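Local structure of peptidase M16 C-terminal domain-containing protein (Enterococcus faecalis, 3D3Y) at residues Phe163-Asp168 and Ile233-Pro238; Tyr261-Tyr266 and Lys408-Gln413; Asp269-Ala274 and Gln404-Arg409; Val277-Phe282 and Ala304-Asp309. The protein is of unknown function but belongs to the peptidase M16 family of clan ME and probably binds a metal ion. All blocks are in the same frame, centred on the assembly; numbering follows the deposited sequence.

In the fold
Interactions 2, 3 and 4 gather in one alpha/beta half of the chain, their centres 9 to 12 Å apart, while interaction 1 lies at its margin, about 14 Å from the centre of interaction 2. Interactions 2 and 4 are buried and both reach the five-stranded sheet. Interaction 2 pairs two of its strands through hydrogen bonds and CH-pi contacts; interaction 4 sets helix 272-284 against one of its two outermost strands, 303-309, with a bridging water. Interaction 3 joins that helix to helix 400-409, which also leads into interaction 2. Interaction 3 is apolar inside, with a salt bridge at its exposed border. Interaction 1 brings two loops together with no hydrogen bond across its segments.

Interaction 1 (Phe163-Asp168 and Ile233-Pro238); sequences FNQSED and IFYNQP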
loop_
_atom_site.group_PDB
_atom_site.type_symbol
_atom_site.label_atom_id
_atom_site.label_comp_id
_atom_site.label_asym_id
_atom_site.label_seq_id
_atom_site.Cartn_x
_atom_site.Cartn_y
_atom_site.Cartn_z
ATOM N N PHE A 163 8.595 0.441 14.716
ATOM C CA PHE A 163 9.730 0.530 13.770
ATOM C C PHE A 163 10.798 1.552 14.152
ATOM O O PHE A 163 11.498 2.102 13.300
ATOM C CB PHE A 163 9.199 0.873 12.378
ATOM C CG PHE A 163 8.323 -0.200 11.780
ATOM C CD1 PHE A 163 8.890 -1.407 11.330
ATOM C CD2 PHE A 163 6.943 0.007 11.637
ATOM C CE1 PHE A 163 8.100 -2.401 10.755
ATOM C CE2 PHE A 163 6.123 -0.989 11.068
ATOM C CZ PHE A 163 6.712 -2.200 10.625
ATOM N N ASN A 164 10.912 1.806 15.434
ATOM C CA ASN A 164 11.735 2.899 15.917
ATOM C C ASN A 164 13.199 2.652 15.594
ATOM O O ASN A 164 13.977 3.593 15.510
ATOM C CB ASN A 164 11.538 3.058 17.416
ATOM C CG ASN A 164 11.952 4.421 17.918
ATOM O OD1 ASN A 164 12.108 5.368 17.135
ATOM N ND2 ASN A 164 12.123 4.539 19.239
ATOM N N GLN A 165 13.575 1.390 15.384
ATOM C CA GLN A 165 14.978 1.104 15.055
ATOM C C GLN A 165 15.306 1.461 13.584
ATOM O O GLN A 165 16.481 1.515 13.199
ATOM C CB GLN A 165 15.385 -0.325 15.437
ATOM C CG GLN A 165 14.531 -1.441 14.851
ATOM C CD GLN A 165 14.979 -2.822 15.325
ATOM O OE1 GLN A 165 14.319 -3.473 16.168
ATOM N NE2 GLN A 165 16.130 -3.279 14.788
ATOM N N SER A 166 14.274 1.772 12.792
ATOM C CA SER A 166 14.471 2.072 11.384
ATOM C C SER A 166 13.985 3.468 11.017
ATOM O O SER A 166 12.759 3.731 11.012
ATOM C CB SER A 166 13.767 1.029 10.506
ATOM O OG SER A 166 13.644 1.520 9.177
ATOM N N GLU A 167 14.922 4.343 10.637
ATOM C CA GLU A 167 14.528 5.691 10.205
ATOM C C GLU A 167 13.600 5.695 8.967
ATOM O O GLU A 167 12.830 6.633 8.767
ATOM C CB GLU A 167 15.749 6.603 10.038
ATOM C CG GLU A 167 15.863 7.727 11.159
ATOM C CD GLU A 167 15.360 7.314 12.573
ATOM O OE1 GLU A 167 14.563 8.089 13.168
ATOM O OE2 GLU A 167 15.743 6.228 13.094
ATOM N N ASP A 168 13.655 4.633 8.162
ATOM C CA ASP A 168 12.821 4.546 6.962
ATOM C C ASP A 168 11.422 4.031 7.244
ATOM O O ASP A 168 10.435 4.566 6.733
ATOM C CB ASP A 168 13.496 3.663 5.918
ATOM C CG ASP A 168 14.896 4.111 5.592
ATOM O OD1 ASP A 168 15.117 5.312 5.395
ATOM O OD2 ASP A 168 15.800 3.253 5.533
ATOM N N ILE A 233 12.148 -7.000 -0.836
ATOM C CA ILE A 233 10.775 -6.599 -0.586
ATOM C C ILE A 233 10.420 -6.621 0.917
ATOM O O ILE A 233 9.750 -5.708 1.411
ATOM C CB ILE A 233 9.728 -7.366 -1.442
ATOM C CG1 ILE A 233 8.329 -6.827 -1.094
ATOM C CG2 ILE A 233 9.809 -8.860 -1.222
ATOM C CD1 ILE A 233 7.499 -6.298 -2.214
ATOM N N PHE A 234 10.859 -7.648 1.631
ATOM C CA PHE A 234 10.397 -7.849 2.991
ATOM C C PHE A 234 11.198 -6.969 3.933
ATOM O O PHE A 234 12.381 -6.676 3.674
ATOM C CB PHE A 234 10.510 -9.321 3.420
ATOM C CG PHE A 234 9.606 -10.254 2.655
ATOM C CD1 PHE A 234 8.293 -9.901 2.350
ATOM C CD2 PHE A 234 10.072 -11.495 2.245
ATOM C CE1 PHE A 234 7.440 -10.782 1.634
ATOM C CE2 PHE A 234 9.222 -12.392 1.531
ATOM C CZ PHE A 234 7.905 -12.021 1.235
ATOM N N TYR A 235 10.557 -6.544 5.018
ATOM C CA TYR A 235 11.300 -5.906 6.108
ATOM C C TYR A 235 11.181 -6.790 7.348
ATOM O O TYR A 235 10.099 -7.284 7.669
ATOM C CB TYR A 235 10.783 -4.498 6.423
ATOM C CG TYR A 235 11.367 -3.903 7.702
ATOM C CD1 TYR A 235 12.552 -3.141 7.676
ATOM C CD2 TYR A 235 10.749 -4.119 8.937
ATOM C CE1 TYR A 235 13.095 -2.591 8.853
ATOM C CE2 TYR A 235 11.284 -3.575 10.122
ATOM C CZ TYR A 235 12.445 -2.819 10.071
ATOM O OH TYR A 235 12.928 -2.296 11.255
ATOM N N ASN A 236 12.310 -6.946 8.035
ATOM C CA ASN A 236 12.395 -7.688 9.283
ATOM C C ASN A 236 13.250 -6.910 10.307
ATOM O O ASN A 236 14.113 -6.098 9.941
ATOM C CB ASN A 236 13.001 -9.082 8.997
ATOM C CG ASN A 236 13.160 -9.917 10.246
ATOM O OD1 ASN A 236 12.160 -10.295 10.880
ATOM N ND2 ASN A 236 14.422 -10.199 10.630
ATOM N N GLN A 237 13.018 -7.163 11.585
ATOM C CA GLN A 237 13.832 -6.544 12.639
ATOM C C GLN A 237 13.858 -7.490 13.817
ATOM O O GLN A 237 12.949 -8.326 13.947
ATOM C CB GLN A 237 13.227 -5.210 13.062
ATOM C CG GLN A 237 11.770 -5.298 13.482
ATOM C CD GLN A 237 11.249 -3.961 14.005
ATOM O OE1 GLN A 237 11.664 -2.893 13.544
ATOM N NE2 GLN A 237 10.341 -4.020 14.971
ATOM N N PRO A 238 14.887 -7.387 14.675
ATOM C CA PRO A 238 14.906 -8.259 15.846
ATOM C C PRO A 238 13.742 -8.011 16.802
ATOM O O PRO A 238 13.259 -6.862 16.932
ATOM C CB PRO A 238 16.229 -7.898 16.534
ATOM C CG PRO A 238 17.033 -7.214 15.502
ATOM C CD PRO A 238 16.068 -6.505 14.635
#
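Phe163 presents its ring edge to Tyr235: Tyr235 CE2 lies near the plane of the Phe163 ring, 3.4 Å from Phe163 CD1. The two planes stand 68° apart, and the side chains run past one another, heading opposite ways. With chi1 at 170°, the Tyr235 ring swings away from its own N toward Phe163 and Ser166. At the far end of the tyrosine, Ser166 CB is 3.5 Å from Tyr235 OH. Gln165 and Gln237 stack their amides, with planes 27° apart, and Gln165 CG lies 3.5 Å from Gln237 OE1. Gln165 NE2 reaches on to Pro238 CD at 3.2 Å. No hydrogen bond crosses between the segments. Tyr235 OH donates to Gln237 OE1 at 2.7 Å, in the carbonyl plane and on a lone pair, which ties ring and amide together. A type I turn, Phe163 to Ser166, closes with Ser166 N to Phe163 O at 2.8 Å. Gln237 NE2 also bonds to Tyr162 O. The contact thus sets the loop after helix 150-162 against the loop that leads to strand 244-251, with Phe314 edge-to-face with Phe163.

Interaction 2 (Tyr261-Tyr266 and Lys408-Gln413); sequences YNTDIY and KRLELQ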
loop_
_atom_site.group_PDB
_atom_site.type_symbol
_atom_site.label_atom_id
_atom_site.label_comp_id
_atom_site.label_asym_id
_atom_site.label_seq_id
_atom_site.Cartn_x
_atom_site.Cartn_y
_atom_site.Cartn_z
ATOM N N TYR A 261 2.556 -6.231 17.454
ATOM C CA TYR A 261 3.185 -7.507 17.711
ATOM C C TYR A 261 4.055 -7.909 16.539
ATOM O O TYR A 261 3.672 -7.674 15.394
ATOM C CB TYR A 261 2.103 -8.578 17.788
ATOM C CG TYR A 261 1.052 -8.425 18.856
ATOM C CD1 TYR A 261 1.132 -9.136 20.049
ATOM C CD2 TYR A 261 -0.064 -7.621 18.638
ATOM C CE1 TYR A 261 0.139 -9.012 21.019
ATOM C CE2 TYR A 261 -1.075 -7.505 19.589
ATOM C CZ TYR A 261 -0.965 -8.208 20.763
ATOM O OH TYR A 261 -1.977 -8.090 21.677
ATOM N N ASN A 262 5.202 -8.528 16.815
ATOM C CA ASN A 262 6.019 -9.143 15.771
ATOM C C ASN A 262 5.406 -10.527 15.474
ATOM O O ASN A 262 5.155 -11.317 16.400
ATOM C CB ASN A 262 7.471 -9.274 16.261
ATOM C CG ASN A 262 8.410 -9.865 15.210
ATOM O OD1 ASN A 262 8.385 -11.054 14.935
ATOM N ND2 ASN A 262 9.257 -9.036 14.656
ATOM N N THR A 263 5.138 -10.805 14.211
ATOM C CA THR A 263 4.640 -12.117 13.833
ATOM C C THR A 263 5.724 -12.958 13.197
ATOM O O THR A 263 5.616 -14.182 13.188
ATOM C CB THR A 263 3.503 -12.024 12.800
ATOM O OG1 THR A 263 4.037 -11.429 11.606
ATOM C CG2 THR A 263 2.321 -11.169 13.317
ATOM N N ASP A 264 6.729 -12.298 12.624
ATOM C CA ASP A 264 7.705 -12.951 11.771
ATOM C C ASP A 264 7.056 -13.838 10.663
ATOM O O ASP A 264 7.647 -14.816 10.245
ATOM C CB ASP A 264 8.664 -13.760 12.663
ATOM C CG ASP A 264 9.982 -14.087 11.981
ATOM O OD1 ASP A 264 10.566 -13.187 11.309
ATOM O OD2 ASP A 264 10.438 -15.250 12.141
ATOM N N ILE A 265 5.846 -13.502 10.197
ATOM C CA ILE A 265 5.211 -14.280 9.132
ATOM C C ILE A 265 5.000 -13.422 7.884
ATOM O O ILE A 265 4.415 -12.343 7.960
ATOM C CB ILE A 265 3.865 -14.900 9.579
ATOM C CG1 ILE A 265 4.084 -15.930 10.717
ATOM C CG2 ILE A 265 3.148 -15.570 8.395
ATOM C CD1 ILE A 265 2.789 -16.212 11.486
ATOM N N TYR A 266 5.438 -13.940 6.735
ATOM C CA TYR A 266 5.481 -13.153 5.493
ATOM C C TYR A 266 4.723 -13.819 4.383
ATOM O O TYR A 266 4.432 -15.020 4.441
ATOM C CB TYR A 266 6.933 -12.885 5.057
ATOM C CG TYR A 266 7.640 -11.989 6.061
ATOM C CD1 TYR A 266 7.737 -10.617 5.844
ATOM C CD2 TYR A 266 8.170 -12.512 7.239
ATOM C CE1 TYR A 266 8.349 -9.783 6.775
ATOM C CE2 TYR A 266 8.794 -11.686 8.187
ATOM C CZ TYR A 266 8.877 -10.333 7.949
ATOM O OH TYR A 266 9.483 -9.509 8.867
ATOM N N LYS A 408 1.117 -18.443 19.332
ATOM C CA LYS A 408 2.316 -18.590 20.174
ATOM C C LYS A 408 3.514 -17.826 19.616
ATOM O O LYS A 408 4.351 -17.342 20.382
ATOM C CB LYS A 408 2.678 -20.072 20.385
ATOM C CG LYS A 408 1.725 -20.804 21.344
ATOM C CD LYS A 408 1.948 -22.328 21.301
ATOM C CE LYS A 408 0.903 -23.046 22.162
ATOM N NZ LYS A 408 0.922 -24.520 21.868
ATOM N N ARG A 409 3.603 -17.724 18.290
ATOM C CA ARG A 409 4.703 -16.972 17.639
ATOM C C ARG A 409 4.609 -15.472 17.839
ATOM O O ARG A 409 5.617 -14.776 17.861
ATOM C CB ARG A 409 4.692 -17.242 16.145
ATOM C CG ARG A 409 5.281 -18.576 15.825
ATOM C CD ARG A 409 5.135 -18.910 14.350
ATOM N NE ARG A 409 5.635 -20.268 14.106
ATOM C CZ ARG A 409 6.531 -20.584 13.176
ATOM N NH1 ARG A 409 7.036 -19.639 12.383
ATOM N NH2 ARG A 409 6.912 -21.851 13.047
ATOM N N LEU A 410 3.379 -14.983 17.940
ATOM C CA LEU A 410 3.084 -13.576 18.152
ATOM C C LEU A 410 3.826 -13.090 19.353
ATOM O O LEU A 410 3.815 -13.756 20.378
ATOM C CB LEU A 410 1.599 -13.418 18.454
ATOM C CG LEU A 410 0.939 -12.219 17.832
ATOM C CD1 LEU A 410 0.795 -12.604 16.378
ATOM C CD2 LEU A 410 -0.429 -11.967 18.425
ATOM N N GLU A 411 4.431 -11.915 19.262
ATOM C CA GLU A 411 5.172 -11.368 20.381
ATOM C C GLU A 411 4.915 -9.871 20.473
ATOM O O GLU A 411 5.313 -9.120 19.584
ATOM C CB GLU A 411 6.665 -11.601 20.177
ATOM C CG GLU A 411 7.524 -11.096 21.293
ATOM C CD GLU A 411 7.595 -12.059 22.487
ATOM O OE1 GLU A 411 8.014 -11.604 23.577
ATOM O OE2 GLU A 411 7.246 -13.252 22.335
ATOM N N LEU A 412 4.271 -9.446 21.557
ATOM C CA LEU A 412 3.979 -8.006 21.765
ATOM C C LEU A 412 5.275 -7.228 21.857
ATOM O O LEU A 412 6.247 -7.689 22.497
ATOM C CB LEU A 412 3.081 -7.793 22.997
ATOM C CG LEU A 412 2.627 -6.378 23.358
ATOM C CD1 LEU A 412 1.909 -5.714 22.175
ATOM C CD2 LEU A 412 1.741 -6.388 24.621
ATOM N N GLN A 413 5.314 -6.075 21.174
ATOM C CA GLN A 413 6.532 -5.259 21.064
ATOM C C GLN A 413 6.352 -3.783 21.413
ATOM O O GLN A 413 7.272 -3.143 21.930
ATOM C CB GLN A 413 7.138 -5.377 19.651
ATOM C CG GLN A 413 7.773 -6.784 19.338
ATOM C CD GLN A 413 9.047 -7.058 20.122
ATOM O OE1 GLN A 413 9.013 -7.545 21.277
ATOM N NE2 GLN A 413 10.181 -6.748 19.518
HETATM O O HOH W 1 7.581 -13.332 16.431
#
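Tyr261 lies with its ring between two leucines. Leu412 CD1 sits over the centre of one face, 4.0 Å from the centroid of the Tyr261 ring. Leu410 CD2 takes the opposite face, displaced toward the rim, at 3.9 Å from the same centroid. Both are CH-pi contacts. With chi1 at -60° the ring of Tyr261 turns away from its own carbonyl and enters the gap between the leucines. The other branch of Leu410, CD1, runs alongside Thr263 CG2 at 3.7 Å. Asn262 and Glu411 form an antiparallel hydrogen-bonded pair: Asn262 N gives to Glu411 O at 2.8 Å, and Glu411 N to Asn262 O at 3.0 Å. A water 2.8 Å from Asn262 OD1 and 2.8 Å from Arg409 O bridges the two, though it has more acceptors in reach than protons. Thr263 OG1 accepts from Ile265 N at 3.1 Å, an ST turn at the end of the strand. Strand 411-421 here pairs with strand 255-262 straight after helix 400-409, and helix 326-341 packs on Tyr261 and Leu410 through Leu337.

Interaction 3 (Asp269-Ala274 and Gln404-Arg409); sequences DSYYFA and QEVAKR. With EDO (1,2-ethanediol), chain H.
The guanidinium of Arg409 has the ring of Tyr271 over one face, with Tyr271 CD2 above its centre and Tyr271 CE2 3.5 Å from Arg409 NH2. The planes are 40° apart, so the groups are tilted and not stacked flat. At the guanidinium edge stands the carboxylate of Glu405, one helical turn back. Arg409 NE donates at 3.0 Å, in a salt bridge, to the anti lone pair of Glu405 OE2, which lies 16° out of the guanidinium plane. This bond probably fixes the rotation of the guanidinium beside the tyrosine. Glu405 also touches the ring itself, CG lying 3.7 Å from Tyr271 CZ; its chain bends at chi2 (60°), which turns the carboxylate back toward Arg409. Deeper in, Val406 CG2 fills the angle between Tyr271 CD1, at 3.9 Å, and Ala274 CB, at 3.6 Å. A 1,2-ethanediol, probably from the crystallisation liquor, lies near Asp269, but its weak bond to Asp269 OD1 is doubtful. Tyr271 is the N-cap residue of helix 272-284, reached through a type I turn from Asp269. The arrangement is a helix-helix contact of an alpha/beta fold: small apolar side chains meet inside, while an aromatic ring and an i to i+4 salt bridge border them.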
loop_
_atom_site.group_PDB
_atom_site.type_symbol
_atom_site.label_atom_id
_atom_site.label_comp_id
_atom_site.label_asym_id
_atom_site.label_seq_id
_atom_site.Cartn_x
_atom_site.Cartn_y
_atom_site.Cartn_z
ATOM N N ASP A 269 5.100 -17.546 3.211
ATOM C CA ASP A 269 5.630 -18.380 4.321
ATOM C C ASP A 269 4.668 -19.516 4.669
ATOM O O ASP A 269 3.480 -19.436 4.406
ATOM C CB ASP A 269 5.826 -17.549 5.591
ATOM C CG ASP A 269 7.156 -16.793 5.625
ATOM O OD1 ASP A 269 7.968 -16.971 4.701
ATOM O OD2 ASP A 269 7.368 -15.991 6.580
ATOM N N SER A 270 5.200 -20.547 5.315
ATOM C CA SER A 270 4.434 -21.686 5.798
ATOM C C SER A 270 3.134 -21.341 6.550
ATOM O O SER A 270 2.087 -21.918 6.232
ATOM C CB SER A 270 5.343 -22.558 6.659
ATOM O OG SER A 270 6.448 -23.008 5.851
ATOM N N TYR A 271 3.213 -20.406 7.503
ATOM C CA TYR A 271 2.071 -19.977 8.305
ATOM C C TYR A 271 1.292 -18.776 7.772
ATOM O O TYR A 271 0.433 -18.211 8.482
ATOM C CB TYR A 271 2.475 -19.781 9.777
ATOM C CG TYR A 271 2.703 -21.131 10.460
ATOM C CD1 TYR A 271 1.627 -21.853 10.999
ATOM C CD2 TYR A 271 3.980 -21.711 10.513
ATOM C CE1 TYR A 271 1.809 -23.118 11.606
ATOM C CE2 TYR A 271 4.172 -22.975 11.115
ATOM C CZ TYR A 271 3.072 -23.664 11.654
ATOM O OH TYR A 271 3.235 -24.903 12.251
ATOM N N TYR A 272 1.548 -18.412 6.517
ATOM C CA TYR A 272 0.810 -17.293 5.889
ATOM C C TYR A 272 -0.703 -17.474 5.992
ATOM O O TYR A 272 -1.410 -16.565 6.427
ATOM C CB TYR A 272 1.233 -17.101 4.434
ATOM C CG TYR A 272 0.459 -15.981 3.734
ATOM C CD1 TYR A 272 0.823 -14.645 3.892
ATOM C CD2 TYR A 272 -0.652 -16.276 2.944
ATOM C CE1 TYR A 272 0.089 -13.599 3.235
ATOM C CE2 TYR A 272 -1.388 -15.271 2.299
ATOM C CZ TYR A 272 -1.019 -13.938 2.464
ATOM O OH TYR A 272 -1.744 -12.999 1.782
ATOM N N PHE A 273 -1.230 -18.618 5.545
ATOM C CA PHE A 273 -2.691 -18.816 5.566
ATOM C C PHE A 273 -3.261 -18.937 6.986
ATOM O O PHE A 273 -4.310 -18.340 7.304
ATOM C CB PHE A 273 -3.103 -20.013 4.672
ATOM C CG PHE A 273 -2.962 -19.707 3.226
ATOM C CD1 PHE A 273 -4.009 -19.090 2.530
ATOM C CD2 PHE A 273 -1.753 -19.959 2.559
ATOM C CE1 PHE A 273 -3.869 -18.744 1.197
ATOM C CE2 PHE A 273 -1.600 -19.609 1.218
ATOM C CZ PHE A 273 -2.653 -19.014 0.542
ATOM N N ALA A 274 -2.554 -19.690 7.837
ATOM C CA ALA A 274 -2.885 -19.775 9.274
ATOM C C ALA A 274 -3.001 -18.375 9.915
ATOM O O ALA A 274 -3.853 -18.135 10.759
ATOM C CB ALA A 274 -1.805 -20.612 10.007
ATOM N N GLN A 404 -3.088 -21.924 16.715
ATOM C CA GLN A 404 -2.454 -21.868 18.033
ATOM C C GLN A 404 -0.967 -21.563 17.885
ATOM O O GLN A 404 -0.395 -20.768 18.659
ATOM C CB GLN A 404 -2.581 -23.211 18.788
ATOM C CG GLN A 404 -3.976 -23.639 19.197
ATOM C CD GLN A 404 -3.967 -24.994 19.889
ATOM O OE1 GLN A 404 -4.256 -26.022 19.258
ATOM N NE2 GLN A 404 -3.631 -25.011 21.172
ATOM N N GLU A 405 -0.331 -22.211 16.904
ATOM C CA GLU A 405 1.093 -21.920 16.627
ATOM C C GLU A 405 1.350 -20.437 16.203
ATOM O O GLU A 405 2.301 -19.810 16.683
ATOM C CB GLU A 405 1.664 -22.921 15.603
ATOM C CG GLU A 405 3.121 -22.713 15.212
ATOM C CD GLU A 405 4.077 -22.813 16.400
ATOM O OE1 GLU A 405 3.757 -23.528 17.391
ATOM O OE2 GLU A 405 5.157 -22.168 16.327
ATOM N N VAL A 406 0.526 -19.894 15.314
ATOM C CA VAL A 406 0.605 -18.473 14.944
ATOM C C VAL A 406 0.470 -17.630 16.232
ATOM O O VAL A 406 1.264 -16.712 16.480
ATOM C CB VAL A 406 -0.505 -18.096 13.900
ATOM C CG1 VAL A 406 -0.698 -16.566 13.780
ATOM C CG2 VAL A 406 -0.151 -18.717 12.537
ATOM N N ALA A 407 -0.509 -17.976 17.064
ATOM C CA ALA A 407 -0.745 -17.218 18.320
ATOM C C ALA A 407 0.468 -17.279 19.261
ATOM O O ALA A 407 0.821 -16.274 19.915
ATOM C CB ALA A 407 -1.987 -17.743 19.016
ATOM N N LYS A 408 1.117 -18.443 19.332
ATOM C CA LYS A 408 2.316 -18.590 20.174
ATOM C C LYS A 408 3.514 -17.826 19.616
ATOM O O LYS A 408 4.351 -17.342 20.382
ATOM C CB LYS A 408 2.678 -20.072 20.385
ATOM C CG LYS A 408 1.725 -20.804 21.344
ATOM C CD LYS A 408 1.948 -22.328 21.301
ATOM C CE LYS A 408 0.903 -23.046 22.162
ATOM N NZ LYS A 408 0.922 -24.520 21.868
ATOM N N ARG A 409 3.603 -17.724 18.290
ATOM C CA ARG A 409 4.703 -16.972 17.639
ATOM C C ARG A 409 4.609 -15.472 17.839
ATOM O O ARG A 409 5.617 -14.776 17.861
ATOM C CB ARG A 409 4.692 -17.242 16.145
ATOM C CG ARG A 409 5.281 -18.576 15.825
ATOM C CD ARG A 409 5.135 -18.910 14.350
ATOM N NE ARG A 409 5.635 -20.268 14.106
ATOM C CZ ARG A 409 6.531 -20.584 13.176
ATOM N NH1 ARG A 409 7.036 -19.639 12.383
ATOM N NH2 ARG A 409 6.912 -21.851 13.047
HETATM C C1 EDO H . 8.761 -20.308 7.450
HETATM O O1 EDO H . 8.013 -20.976 8.463
HETATM C C2 EDO H . 8.052 -20.616 6.157
HETATM O O2 EDO H . 8.678 -19.946 5.078
#

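Interaction 4 (Val277-Phe282 and Ala304-Asp309); sequences VFNGIF and ASSSID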
loop_
_atom_site.group_PDB
_atom_site.type_symbol
_atom_site.label_atom_id
_atom_site.label_comp_id
_atom_site.label_asym_id
_atom_site.label_seq_id
_atom_site.Cartn_x
_atom_site.Cartn_y
_atom_site.Cartn_z
ATOM N N VAL A 277 -6.269 -16.585 9.020
ATOM C CA VAL A 277 -7.365 -17.094 9.818
ATOM C C VAL A 277 -7.209 -16.634 11.261
ATOM O O VAL A 277 -8.189 -16.171 11.857
ATOM C CB VAL A 277 -7.509 -18.644 9.694
ATOM C CG1 VAL A 277 -8.645 -19.184 10.615
ATOM C CG2 VAL A 277 -7.765 -19.039 8.226
ATOM N N PHE A 278 -5.992 -16.726 11.811
ATOM C CA PHE A 278 -5.771 -16.259 13.193
ATOM C C PHE A 278 -6.254 -14.819 13.347
ATOM O O PHE A 278 -6.963 -14.481 14.310
ATOM C CB PHE A 278 -4.299 -16.335 13.601
ATOM C CG PHE A 278 -3.997 -15.501 14.817
ATOM C CD1 PHE A 278 -4.196 -16.022 16.112
ATOM C CD2 PHE A 278 -3.556 -14.185 14.679
ATOM C CE1 PHE A 278 -3.949 -15.231 17.256
ATOM C CE2 PHE A 278 -3.315 -13.389 15.809
ATOM C CZ PHE A 278 -3.494 -13.922 17.106
ATOM N N ASN A 279 -5.887 -13.978 12.377
ATOM C CA ASN A 279 -6.229 -12.565 12.431
ATOM C C ASN A 279 -7.722 -12.359 12.451
ATOM O O ASN A 279 -8.230 -11.532 13.233
ATOM C CB ASN A 279 -5.611 -11.750 11.286
ATOM C CG ASN A 279 -5.999 -10.279 11.382
ATOM O OD1 ASN A 279 -6.699 -9.735 10.496
ATOM N ND2 ASN A 279 -5.592 -9.646 12.476
ATOM N N GLY A 280 -8.432 -13.112 11.606
ATOM C CA GLY A 280 -9.885 -13.037 11.567
ATOM C C GLY A 280 -10.531 -13.413 12.888
ATOM O O GLY A 280 -11.501 -12.777 13.293
ATOM N N ILE A 281 -9.985 -14.431 13.571
ATOM C CA ILE A 281 -10.582 -14.930 14.820
ATOM C C ILE A 281 -10.266 -13.987 15.978
ATOM O O ILE A 281 -11.060 -13.844 16.914
ATOM C CB ILE A 281 -10.042 -16.347 15.130
ATOM C CG1 ILE A 281 -10.635 -17.380 14.162
ATOM C CG2 ILE A 281 -10.309 -16.771 16.577
ATOM C CD1 ILE A 281 -9.771 -18.691 14.108
ATOM N N PHE A 282 -9.076 -13.391 15.930
ATOM C CA PHE A 282 -8.568 -12.535 17.022
ATOM C C PHE A 282 -9.305 -11.179 17.039
ATOM O O PHE A 282 -9.994 -10.850 18.013
ATOM C CB PHE A 282 -7.028 -12.408 16.916
ATOM C CG PHE A 282 -6.372 -11.614 18.029
ATOM C CD1 PHE A 282 -6.760 -11.762 19.377
ATOM C CD2 PHE A 282 -5.320 -10.751 17.732
ATOM C CE1 PHE A 282 -6.123 -11.025 20.418
ATOM C CE2 PHE A 282 -4.683 -10.010 18.733
ATOM C CZ PHE A 282 -5.058 -10.163 20.097
ATOM N N ALA A 304 -12.500 -2.408 18.582
ATOM C CA ALA A 304 -11.277 -3.136 18.813
ATOM C C ALA A 304 -11.034 -3.999 17.585
ATOM O O ALA A 304 -11.846 -4.862 17.299
ATOM C CB ALA A 304 -11.397 -4.017 20.047
ATOM N N SER A 305 -9.955 -3.775 16.839
ATOM C CA SER A 305 -9.752 -4.670 15.699
ATOM C C SER A 305 -8.300 -4.953 15.451
ATOM O O SER A 305 -7.431 -4.280 15.995
ATOM C CB SER A 305 -10.418 -4.116 14.445
ATOM O OG SER A 305 -9.748 -2.967 14.037
ATOM N N SER A 306 -8.036 -5.969 14.640
ATOM C CA SER A 306 -6.649 -6.353 14.382
ATOM C C SER A 306 -6.435 -6.323 12.874
ATOM O O SER A 306 -7.420 -6.438 12.093
ATOM C CB SER A 306 -6.334 -7.725 15.001
ATOM O OG SER A 306 -7.080 -8.764 14.359
ATOM N N SER A 307 -5.177 -6.097 12.469
ATOM C CA SER A 307 -4.776 -6.022 11.059
ATOM C C SER A 307 -3.404 -6.644 11.000
ATOM O O SER A 307 -2.668 -6.581 11.984
ATOM C CB SER A 307 -4.610 -4.567 10.615
ATOM O OG SER A 307 -5.841 -3.898 10.733
ATOM N N ILE A 308 -3.058 -7.194 9.842
ATOM C CA ILE A 308 -1.735 -7.819 9.595
ATOM C C ILE A 308 -1.022 -7.197 8.382
ATOM O O ILE A 308 -1.664 -6.701 7.463
ATOM C CB ILE A 308 -1.811 -9.359 9.387
ATOM C CG1 ILE A 308 -2.822 -9.708 8.274
ATOM C CG2 ILE A 308 -2.170 -10.021 10.702
ATOM C CD1 ILE A 308 -2.828 -11.255 7.812
ATOM N N ASP A 309 0.311 -7.251 8.398
ATOM C CA ASP A 309 1.117 -6.825 7.289
ATOM C C ASP A 309 2.123 -7.953 7.089
ATOM O O ASP A 309 3.022 -8.169 7.920
ATOM C CB ASP A 309 1.805 -5.502 7.649
ATOM C CG ASP A 309 2.742 -4.982 6.560
ATOM O OD1 ASP A 309 3.318 -5.768 5.779
ATOM O OD2 ASP A 309 2.935 -3.740 6.521
HETATM O O HOH W 2 -7.702 -7.230 9.218
#
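A water bridges Asn279 and Ser306, donating to Asn279 OD1 at 3.0 Å and to Ser306 O at 3.0 Å. It links a helix side chain to the backbone of the strand. Asn279 points at the strand with CG anti to its own N (chi1 180°), and its amide reaches between Ser306 and Ile308. Ile308 CG2 packs against Asn279 CB at 3.9 Å. Asn279 ND2 and Ser306 OG are close, but their angle is poor for a hydrogen bond. Phe282 CD2 lies 4.2 Å from Ser306 CB. Segments 277-282 and 304-309 run nearly antiparallel, at 168°, with axes 7.8 Å apart at closest approach. Beyond them, Phe278 and Phe282 meet Ile340 of helix 326-341, and Ile308 rests on Met315 of the adjacent strand. A few carbon contacts thus flank a buried amide. The water satisfies the buried Asn279 OD1 and gives the Ser306 carbonyl a partner, so helix and strand are coupled through it and not by a direct hydrogen bond.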